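Local coordinates for erythrocyte membrane protein 1 (Plasmodium falciparum, PDB 6S8T) that binds ICAM-1 through this DBLbeta domain, one piece of a much longer surface protein, and so probably helps infected erythrocytes adhere to host cells, at residues I47-R52 against V128-E133; K136-L141 against E250-A255; K217-I222 against G237-N242. One frame throughout, in Å; residues are numbered along the deposited sequence.

Contact 1 of 3, residues I47-R52 against V128-E133; sequences IYKKNR and VSWVTE
The indole of Trp130 is overlapped by the aliphatic end of Lys50, whose CE comes to 3.4 Å from Trp130 NE1 and 3.5 Å from Trp130 CD1. The methylene reaches the pyrrole part of the ring at a slant, and the two side chains meet at about a right angle. Lys50 gets there because its chain runs out fully extended from a CG lying anti to the carbonyl carbon (chi1 -60°). Its NZ stays 3.9 Å from Trp130 NE1, so the lysine contributes its hydrocarbon rather than its charge. At the six-membered ring the neighbour is Lys49. Its CA sits over one face of the indole, displaced toward the rim, and its CG approaches Trp130 CZ3 at 4.1 Å before the rest of the chain leads away from the helix. Both lysines have positive phi, a sharp bend that brings two successive residues against one tryptophan. No hydrogen bond joins the segments: Ile47 O and Trp130 O merely pass at 4.0 Å. Polar backbone atoms find partners close by instead, Lys49 N bonding to Asn69 OD1 and Trp130 N to Asn127 OD1. Within the short helix, Thr132 OG1 donates to Val128 O at 2.7 Å, while Val131 points away from segment 47-52 and packs on Ile214 of helix 202-221. The contact is a surface one, in which a non-regular segment lies across a single helical turn, an arrangement in keeping with the DBL fold, a mainly helical core overlaid by long irregular loops.

Contact 2 of 3, residues K136-L141 against E250-A255; sequences KAIHSL and EDWWEA
Trp252 leaves helix 246-268 toward helix 137-163, its CG anti to the backbone N (chi1 -174°), its CB directed at the other helix and the indole spanning the distance between the two. Beyond CG, the pyrrole side comes first: CD1 of Trp252 meets CD1 of Ile138 at 3.6 Å, the methyl arriving at the ring edge, near its plane. Next along that edge, Trp252 NE1 faces Ile138 O, which lies in the ring plane at 3.8 Å without forming a hydrogen bond. Farther out the contact shifts from edge to face. Leu141 CD2 stands over the six-membered ring, 4.2 Å from its centroid and 18° off the normal, a CH-pi contact; Trp252 CZ2 is 3.9 Å from this methyl and 4.0 Å from Leu141 CG. All three residues are buried. Ile218 and Phe215 of helix 202-221 extend the apolar surroundings, touching Ile138 and Leu141 respectively, and Leu39 and Ala41 also lie against Ile138. With no hydrogen bond or salt bridge across the segments, the two helices are joined here by shape and dispersion, the indole meeting one methyl at its edge and another over its face.

Contact 3 of 3, residues K217-I222 against G237-N242; sequences KIKEEI and GDEKNN
In the connection between helices 202-221 and 246-268 of the Duffy-binding-like domain, the returning loop is tied to the last turn of the first helix by one lysine. Lys219 points its side chain at the loop, with CG anti to the backbone N (chi1 180°) and every later bond extended, so the ammonium is delivered at full reach. The close part of the contact is there: Lys219 NZ forms a salt bridge with Glu239 OE1 at 2.8 Å, short although its hydrogen-bond geometry is weak. A further weak bond runs from this nitrogen to Tyr235 O, and the lysine's side chain also touches Leu248 of helix 246-268. The backbone passes close to the ammonium, with Gly237 N 3.9 Å and Asp238 N 4.1 Å from Lys219 NZ, neither as a bond.

Asp238 belongs to the inner, better-packed side. Its carboxylate is not bound to the lysine, OD2 lying 6.6 Å from Lys219 NZ; OD2 instead accepts from Leu248 N, and OD1 weakly from Gln247 N, which joins the loop to the beginning of helix 246-268. Asn241 ND2 adds a weak bond to Asp238 OD1 at 3.1 Å.

Glu239 forms the outer side. It is exposed, rests partly on Tyr245, and buries little surface against the helix. Its CG sits between the backbone N and the carbonyl carbon (chi1 69°), and a bend at chi2 (-81°) brings the carboxylate to the lysine; the two side chains cross at about a right angle. The grip is one-sided: OE1 of Glu239 carries the salt bridge, while OE2 of Glu239 remains 4.2 Å from Lys219 NZ.

The three contacts lie on the same side of the chain's centre, at one end of the helical domain. Contact 1 closes first along the chain, and helix 128-132 is followed, after a short turn, by helix 137-163 of contact 2. Contact 3 falls within the span that contact 2 brings together, since helix 202-221 and the loop before helix 246-268 both lie between its segments. The centres of contacts 1 and 2 are about 15 Å apart, those of contacts 2 and 3 about 13 Å, and those of contacts 1 and 3 about 20 Å. Helix 202-221 touches all three, so the surface contact and the buried one belong to one packed region.

Contact 1 of 3, residues I47-R52 against V128-E133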
loop_
_atom_site.group_PDB
_atom_site.type_symbol
_atom_site.label_atom_id
_atom_site.label_comp_id
_atom_site.label_asym_id
_atom_site.label_seq_id
_atom_site.Cartn_x
_atom_site.Cartn_y
_atom_site.Cartn_z
ATOM N N ILE A 47 -6.590 -9.423 28.331
ATOM C CA ILE A 47 -5.692 -10.249 29.130
ATOM C C ILE A 47 -4.634 -10.831 28.203
ATOM O O ILE A 47 -4.967 -11.418 27.166
ATOM C CB ILE A 47 -6.449 -11.365 29.872
ATOM C CG1 ILE A 47 -7.451 -10.760 30.858
ATOM C CG2 ILE A 47 -5.471 -12.285 30.586
ATOM C CD1 ILE A 47 -8.158 -11.784 31.727
ATOM N N TYR A 48 -3.366 -10.665 28.575
ATOM C CA TYR A 48 -2.241 -11.042 27.726
ATOM C C TYR A 48 -1.319 -11.966 28.505
ATOM O O TYR A 48 -0.855 -11.607 29.593
ATOM C CB TYR A 48 -1.486 -9.800 27.240
ATOM C CG TYR A 48 -2.388 -8.747 26.628
ATOM C CD1 TYR A 48 -2.782 -8.829 25.298
ATOM C CD2 TYR A 48 -2.848 -7.673 27.383
ATOM C CE1 TYR A 48 -3.610 -7.871 24.735
ATOM C CE2 TYR A 48 -3.678 -6.710 26.829
ATOM C CZ TYR A 48 -4.055 -6.815 25.505
ATOM O OH TYR A 48 -4.877 -5.861 24.947
ATOM N N LYS A 49 -1.060 -13.152 27.950
ATOM C CA LYS A 49 -0.201 -14.157 28.578
ATOM C C LYS A 49 -0.698 -14.533 29.972
ATOM O O LYS A 49 0.092 -14.894 30.849
ATOM C CB LYS A 49 1.256 -13.686 28.632
ATOM C CG LYS A 49 1.852 -13.399 27.268
ATOM C CD LYS A 49 3.247 -12.812 27.372
ATOM C CE LYS A 49 3.786 -12.461 25.992
ATOM N NZ LYS A 49 5.131 -11.830 26.051
ATOM N N LYS A 50 -2.014 -14.441 30.176
ATOM C CA LYS A 50 -2.669 -14.798 31.434
ATOM C C LYS A 50 -2.086 -14.003 32.607
ATOM O O LYS A 50 -1.582 -14.557 33.586
ATOM C CB LYS A 50 -2.585 -16.308 31.682
ATOM C CG LYS A 50 -3.243 -17.141 30.592
ATOM C CD LYS A 50 -3.134 -18.630 30.881
ATOM C CE LYS A 50 -3.815 -19.450 29.796
ATOM N NZ LYS A 50 -3.658 -20.914 30.022
ATOM N N ASN A 51 -2.171 -12.680 32.489
ATOM C CA ASN A 51 -1.746 -11.753 33.534
ATOM C C ASN A 51 -2.989 -11.057 34.074
ATOM O O ASN A 51 -3.570 -10.198 33.398
ATOM C CB ASN A 51 -0.732 -10.744 32.996
ATOM C CG ASN A 51 -0.156 -9.858 34.084
ATOM O OD1 ASN A 51 0.001 -10.283 35.228
ATOM N ND2 ASN A 51 0.158 -8.616 33.732
ATOM N N ARG A 52 -3.398 -11.428 35.288
ATOM C CA ARG A 52 -4.614 -10.913 35.901
ATOM C C ARG A 52 -4.369 -9.669 36.751
ATOM O O ARG A 52 -5.224 -9.313 37.571
ATOM C CB ARG A 52 -5.276 -12.003 36.748
ATOM C CG ARG A 52 -5.668 -13.245 35.965
ATOM C CD ARG A 52 -6.252 -14.308 36.881
ATOM N NE ARG A 52 -6.665 -15.499 36.145
ATOM C CZ ARG A 52 -7.193 -16.580 36.711
ATOM N NH1 ARG A 52 -7.373 -16.623 38.024
ATOM N NH2 ARG A 52 -7.541 -17.620 35.964
ATOM N N VAL A 128 -4.415 -18.683 19.783
ATOM C CA VAL A 128 -5.838 -18.362 19.736
ATOM C C VAL A 128 -6.542 -18.673 21.049
ATOM O O VAL A 128 -7.617 -18.126 21.316
ATOM C CB VAL A 128 -6.518 -19.104 18.568
ATOM C CG1 VAL A 128 -5.919 -18.665 17.241
ATOM C CG2 VAL A 128 -6.391 -20.612 18.748
ATOM N N SER A 129 -5.967 -19.545 21.879
ATOM C CA SER A 129 -6.557 -19.805 23.189
ATOM C C SER A 129 -6.392 -18.603 24.109
ATOM O O SER A 129 -7.343 -18.189 24.782
ATOM C CB SER A 129 -5.931 -21.053 23.813
ATOM O OG SER A 129 -6.248 -22.212 23.062
ATOM N N TRP A 130 -5.189 -18.020 24.145
ATOM C CA TRP A 130 -4.948 -16.874 25.016
ATOM C C TRP A 130 -5.800 -15.676 24.617
ATOM O O TRP A 130 -6.130 -14.838 25.465
ATOM C CB TRP A 130 -3.465 -16.500 24.996
ATOM C CG TRP A 130 -2.575 -17.461 25.740
ATOM C CD1 TRP A 130 -2.967 -18.506 26.528
ATOM C CD2 TRP A 130 -1.142 -17.460 25.760
ATOM N NE1 TRP A 130 -1.868 -19.152 27.038
ATOM C CE2 TRP A 130 -0.736 -18.531 26.581
ATOM C CE3 TRP A 130 -0.163 -16.659 25.164
ATOM C CZ2 TRP A 130 0.607 -18.820 26.820
ATOM C CZ3 TRP A 130 1.170 -16.947 25.404
ATOM C CH2 TRP A 130 1.541 -18.018 26.224
ATOM N N VAL A 131 -6.173 -15.582 23.342
ATOM C CA VAL A 131 -6.971 -14.452 22.885
ATOM C C VAL A 131 -8.442 -14.619 23.261
ATOM O O VAL A 131 -9.118 -13.633 23.578
ATOM C CB VAL A 131 -6.793 -14.269 21.367
ATOM C CG1 VAL A 131 -7.568 -13.057 20.871
ATOM C CG2 VAL A 131 -5.319 -14.141 21.018
ATOM N N THR A 132 -8.960 -15.851 23.259
ATOM C CA THR A 132 -10.395 -16.076 23.345
ATOM C C THR A 132 -10.868 -16.792 24.603
ATOM O O THR A 132 -12.060 -16.708 24.916
ATOM C CB THR A 132 -10.881 -16.886 22.132
ATOM O OG1 THR A 132 -10.218 -18.155 22.107
ATOM C CG2 THR A 132 -10.592 -16.140 20.838
ATOM N N GLU A 133 -9.987 -17.486 25.329
ATOM C CA GLU A 133 -10.447 -18.357 26.409
ATOM C C GLU A 133 -11.107 -17.575 27.538
ATOM O O GLU A 133 -11.978 -18.109 28.233
ATOM C CB GLU A 133 -9.281 -19.184 26.954
ATOM C CG GLU A 133 -9.703 -20.383 27.787
ATOM C CD GLU A 133 -10.395 -21.453 26.962
ATOM O OE1 GLU A 133 -10.114 -21.545 25.748
ATOM O OE2 GLU A 133 -11.222 -22.200 27.528
#

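Contact 2 of 3, residues K136-L141 against E250-A255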
loop_
_atom_site.group_PDB
_atom_site.type_symbol
_atom_site.label_atom_id
_atom_site.label_comp_id
_atom_site.label_asym_id
_atom_site.label_seq_id
_atom_site.Cartn_x
_atom_site.Cartn_y
_atom_site.Cartn_z
ATOM N N LYS A 136 -12.770 -12.301 26.299
ATOM C CA LYS A 136 -12.484 -10.899 26.022
ATOM C C LYS A 136 -11.674 -10.749 24.738
ATOM O O LYS A 136 -10.726 -9.964 24.667
ATOM C CB LYS A 136 -11.760 -10.249 27.200
ATOM C CG LYS A 136 -12.573 -10.224 28.490
ATOM C CD LYS A 136 -12.010 -9.220 29.488
ATOM C CE LYS A 136 -11.406 -9.906 30.707
ATOM N NZ LYS A 136 -12.440 -10.569 31.555
ATOM N N ALA A 137 -12.053 -11.498 23.699
ATOM C CA ALA A 137 -11.323 -11.460 22.436
ATOM C C ALA A 137 -11.456 -10.123 21.724
ATOM O O ALA A 137 -10.596 -9.783 20.905
ATOM C CB ALA A 137 -11.799 -12.582 21.515
ATOM N N ILE A 138 -12.516 -9.365 22.010
ATOM C CA ILE A 138 -12.671 -8.042 21.412
ATOM C C ILE A 138 -11.532 -7.128 21.843
ATOM O O ILE A 138 -10.967 -6.386 21.030
ATOM C CB ILE A 138 -14.046 -7.455 21.781
ATOM C CG1 ILE A 138 -15.139 -8.118 20.948
ATOM C CG2 ILE A 138 -14.074 -5.953 21.570
ATOM C CD1 ILE A 138 -14.952 -7.909 19.471
ATOM N N HIS A 139 -11.162 -7.187 23.121
ATOM C CA HIS A 139 -10.148 -6.299 23.671
ATOM C C HIS A 139 -8.733 -6.835 23.505
ATOM O O HIS A 139 -7.799 -6.046 23.321
ATOM C CB HIS A 139 -10.431 -6.047 25.155
ATOM C CG HIS A 139 -11.833 -5.599 25.432
ATOM N ND1 HIS A 139 -12.259 -4.307 25.211
ATOM C CD2 HIS A 139 -12.908 -6.272 25.905
ATOM C CE1 HIS A 139 -13.534 -4.203 25.543
ATOM N NE2 HIS A 139 -13.951 -5.382 25.966
ATOM N N SER A 140 -8.549 -8.156 23.570
ATOM C CA SER A 140 -7.214 -8.721 23.408
ATOM C C SER A 140 -6.708 -8.577 21.978
ATOM O O SER A 140 -5.501 -8.415 21.763
ATOM C CB SER A 140 -7.210 -10.192 23.827
ATOM O OG SER A 140 -7.556 -10.336 25.195
ATOM N N LEU A 141 -7.606 -8.633 20.988
ATOM C CA LEU A 141 -7.178 -8.482 19.601
ATOM C C LEU A 141 -6.683 -7.069 19.324
ATOM O O LEU A 141 -5.708 -6.883 18.586
ATOM C CB LEU A 141 -8.319 -8.844 18.650
ATOM C CG LEU A 141 -8.021 -8.672 17.156
ATOM C CD1 LEU A 141 -6.869 -9.566 16.732
ATOM C CD2 LEU A 141 -9.256 -8.956 16.313
ATOM N N GLU A 250 -15.493 -6.200 9.033
ATOM C CA GLU A 250 -15.627 -4.817 8.585
ATOM C C GLU A 250 -16.104 -3.916 9.717
ATOM O O GLU A 250 -15.604 -2.796 9.883
ATOM C CB GLU A 250 -16.594 -4.731 7.398
ATOM C CG GLU A 250 -16.035 -5.240 6.071
ATOM C CD GLU A 250 -17.092 -5.358 4.976
ATOM O OE1 GLU A 250 -18.299 -5.206 5.274
ATOM O OE2 GLU A 250 -16.714 -5.607 3.811
ATOM N N ASP A 251 -17.072 -4.391 10.507
ATOM C CA ASP A 251 -17.616 -3.577 11.590
ATOM C C ASP A 251 -16.603 -3.396 12.718
ATOM O O ASP A 251 -16.487 -2.302 13.282
ATOM C CB ASP A 251 -18.905 -4.206 12.116
ATOM C CG ASP A 251 -20.035 -4.190 11.087
ATOM O OD1 ASP A 251 -19.845 -3.633 9.987
ATOM O OD2 ASP A 251 -21.114 -4.739 11.385
ATOM N N TRP A 252 -15.865 -4.456 13.064
ATOM C CA TRP A 252 -14.827 -4.326 14.085
ATOM C C TRP A 252 -13.783 -3.295 13.676
ATOM O O TRP A 252 -13.311 -2.516 14.511
ATOM C CB TRP A 252 -14.162 -5.678 14.353
ATOM C CG TRP A 252 -13.184 -5.652 15.506
ATOM C CD1 TRP A 252 -13.446 -5.956 16.811
ATOM C CD2 TRP A 252 -11.794 -5.297 15.450
ATOM N NE1 TRP A 252 -12.306 -5.817 17.569
ATOM C CE2 TRP A 252 -11.279 -5.413 16.757
ATOM C CE3 TRP A 252 -10.936 -4.893 14.422
ATOM C CZ2 TRP A 252 -9.946 -5.140 17.063
ATOM C CZ3 TRP A 252 -9.610 -4.623 14.728
ATOM C CH2 TRP A 252 -9.131 -4.745 16.038
ATOM N N TRP A 253 -13.416 -3.268 12.393
ATOM C CA TRP A 253 -12.465 -2.264 11.933
ATOM C C TRP A 253 -13.042 -0.858 12.063
ATOM O O TRP A 253 -12.348 0.058 12.524
ATOM C CB TRP A 253 -12.044 -2.553 10.489
ATOM C CG TRP A 253 -11.041 -1.571 9.965
ATOM C CD1 TRP A 253 -11.255 -0.599 9.027
ATOM C CD2 TRP A 253 -9.669 -1.445 10.367
ATOM N NE1 TRP A 253 -10.099 0.115 8.815
ATOM C CE2 TRP A 253 -9.113 -0.384 9.626
ATOM C CE3 TRP A 253 -8.857 -2.131 11.277
ATOM C CZ2 TRP A 253 -7.782 0.009 9.766
ATOM C CZ3 TRP A 253 -7.534 -1.737 11.418
ATOM C CH2 TRP A 253 -7.011 -0.680 10.664
ATOM N N GLU A 254 -14.314 -0.672 11.685
ATOM C CA GLU A 254 -14.941 0.644 11.800
ATOM C C GLU A 254 -14.969 1.126 13.244
ATOM O O GLU A 254 -14.824 2.325 13.511
ATOM C CB GLU A 254 -16.364 0.606 11.241
ATOM C CG GLU A 254 -16.430 0.552 9.731
ATOM C CD GLU A 254 -15.744 1.739 9.093
ATOM O OE1 GLU A 254 -16.054 2.889 9.482
ATOM O OE2 GLU A 254 -14.880 1.519 8.214
ATOM N N ALA A 255 -15.169 0.206 14.187
ATOM C CA ALA A 255 -15.266 0.579 15.591
ATOM C C ALA A 255 -13.917 0.965 16.188
ATOM O O ALA A 255 -13.873 1.760 17.134
ATOM C CB ALA A 255 -15.880 -0.570 16.393
#

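Contact 3 of 3, residues K217-I222 against G237-N242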
loop_
_atom_site.group_PDB
_atom_site.type_symbol
_atom_site.label_atom_id
_atom_site.label_comp_id
_atom_site.label_asym_id
_atom_site.label_seq_id
_atom_site.Cartn_x
_atom_site.Cartn_y
_atom_site.Cartn_z
ATOM N N LYS A 217 -15.191 -16.848 17.563
ATOM C CA LYS A 217 -15.517 -16.653 18.971
ATOM C C LYS A 217 -16.126 -15.281 19.218
ATOM O O LYS A 217 -16.960 -15.128 20.118
ATOM C CB LYS A 217 -14.268 -16.835 19.834
ATOM C CG LYS A 217 -13.962 -18.274 20.208
ATOM C CD LYS A 217 -15.038 -18.845 21.117
ATOM C CE LYS A 217 -14.603 -20.173 21.714
ATOM N NZ LYS A 217 -14.158 -21.130 20.665
ATOM N N ILE A 218 -15.720 -14.277 18.440
ATOM C CA ILE A 218 -16.278 -12.939 18.603
ATOM C C ILE A 218 -17.760 -12.931 18.252
ATOM O O ILE A 218 -18.566 -12.274 18.922
ATOM C CB ILE A 218 -15.483 -11.928 17.758
ATOM C CG1 ILE A 218 -14.108 -11.678 18.383
ATOM C CG2 ILE A 218 -16.264 -10.631 17.589
ATOM C CD1 ILE A 218 -13.246 -10.699 17.602
ATOM N N LYS A 219 -18.147 -13.669 17.206
ATOM C CA LYS A 219 -19.555 -13.733 16.822
ATOM C C LYS A 219 -20.408 -14.296 17.953
ATOM O O LYS A 219 -21.542 -13.856 18.162
ATOM C CB LYS A 219 -19.719 -14.573 15.554
ATOM C CG LYS A 219 -21.159 -14.696 15.080
ATOM C CD LYS A 219 -21.296 -15.643 13.896
ATOM C CE LYS A 219 -22.764 -15.819 13.517
ATOM N NZ LYS A 219 -22.965 -16.799 12.413
ATOM N N GLU A 220 -19.872 -15.261 18.701
ATOM C CA GLU A 220 -20.573 -15.797 19.861
ATOM C C GLU A 220 -20.373 -14.940 21.105
ATOM O O GLU A 220 -21.232 -14.949 21.993
ATOM C CB GLU A 220 -20.113 -17.232 20.134
ATOM C CG GLU A 220 -21.053 -18.046 21.011
ATOM C CD GLU A 220 -22.323 -18.465 20.288
ATOM O OE1 GLU A 220 -22.375 -18.332 19.045
ATOM O OE2 GLU A 220 -23.270 -18.929 20.963
ATOM N N GLU A 221 -19.269 -14.193 21.180
ATOM C CA GLU A 221 -19.013 -13.345 22.343
ATOM C C GLU A 221 -20.063 -12.244 22.462
ATOM O O GLU A 221 -20.661 -12.051 23.528
ATOM C CB GLU A 221 -17.607 -12.747 22.253
ATOM C CG GLU A 221 -17.234 -11.803 23.391
ATOM C CD GLU A 221 -15.823 -11.246 23.249
ATOM O OE1 GLU A 221 -15.063 -11.758 22.399
ATOM O OE2 GLU A 221 -15.472 -10.295 23.981
ATOM N N ILE A 222 -20.304 -11.512 21.370
ATOM C CA ILE A 222 -21.317 -10.456 21.374
ATOM C C ILE A 222 -22.722 -10.990 21.166
ATOM O O ILE A 222 -23.683 -10.210 21.218
ATOM C CB ILE A 222 -21.028 -9.395 20.294
ATOM C CG1 ILE A 222 -21.227 -9.987 18.899
ATOM C CG2 ILE A 222 -19.616 -8.851 20.447
ATOM C CD1 ILE A 222 -21.028 -8.990 17.782
ATOM N N GLY A 237 -25.305 -16.225 9.341
ATOM C CA GLY A 237 -24.718 -16.700 8.105
ATOM C C GLY A 237 -23.449 -15.996 7.684
ATOM O O GLY A 237 -23.040 -16.121 6.527
ATOM N N ASP A 238 -22.805 -15.260 8.592
ATOM C CA ASP A 238 -21.606 -14.512 8.228
ATOM C C ASP A 238 -20.414 -15.421 7.956
ATOM O O ASP A 238 -19.475 -15.002 7.273
ATOM C CB ASP A 238 -21.259 -13.507 9.331
ATOM C CG ASP A 238 -20.436 -12.335 8.823
ATOM O OD1 ASP A 238 -20.344 -12.149 7.590
ATOM O OD2 ASP A 238 -19.873 -11.596 9.661
ATOM N N GLU A 239 -20.426 -16.655 8.467
ATOM C CA GLU A 239 -19.345 -17.584 8.160
ATOM C C GLU A 239 -19.405 -18.088 6.722
ATOM O O GLU A 239 -18.403 -18.608 6.221
ATOM C CB GLU A 239 -19.366 -18.767 9.133
ATOM C CG GLU A 239 -20.546 -19.714 8.964
ATOM C CD GLU A 239 -21.816 -19.214 9.630
ATOM O OE1 GLU A 239 -21.814 -18.087 10.169
ATOM O OE2 GLU A 239 -22.821 -19.954 9.615
ATOM N N LYS A 240 -20.550 -17.944 6.050
ATOM C CA LYS A 240 -20.659 -18.338 4.652
ATOM C C LYS A 240 -20.013 -17.334 3.708
ATOM O O LYS A 240 -19.658 -17.702 2.584
ATOM C CB LYS A 240 -22.126 -18.516 4.255
ATOM C CG LYS A 240 -22.916 -19.479 5.125
ATOM C CD LYS A 240 -24.312 -19.701 4.553
ATOM C CE LYS A 240 -25.165 -20.565 5.468
ATOM N NZ LYS A 240 -26.483 -20.892 4.855
ATOM N N ASN A 241 -19.864 -16.082 4.134
ATOM C CA ASN A 241 -19.282 -15.060 3.281
ATOM C C ASN A 241 -17.824 -15.377 2.965
ATOM O O ASN A 241 -17.155 -16.136 3.671
ATOM C CB ASN A 241 -19.377 -13.687 3.941
ATOM C CG ASN A 241 -20.759 -13.089 3.840
ATOM O OD1 ASN A 241 -21.152 -12.594 2.786
ATOM N ND2 ASN A 241 -21.505 -13.127 4.935
ATOM N N ASN A 242 -17.340 -14.783 1.883
ATOM C CA ASN A 242 -15.933 -14.871 1.497
ATOM C C ASN A 242 -15.368 -13.461 1.417
ATOM O O ASN A 242 -15.785 -12.682 0.537
ATOM C CB ASN A 242 -15.771 -15.596 0.161
ATOM C CG ASN A 242 -14.317 -15.803 -0.217
ATOM O OD1 ASN A 242 -13.427 -15.741 0.633
ATOM N ND2 ASN A 242 -14.070 -16.052 -1.496
#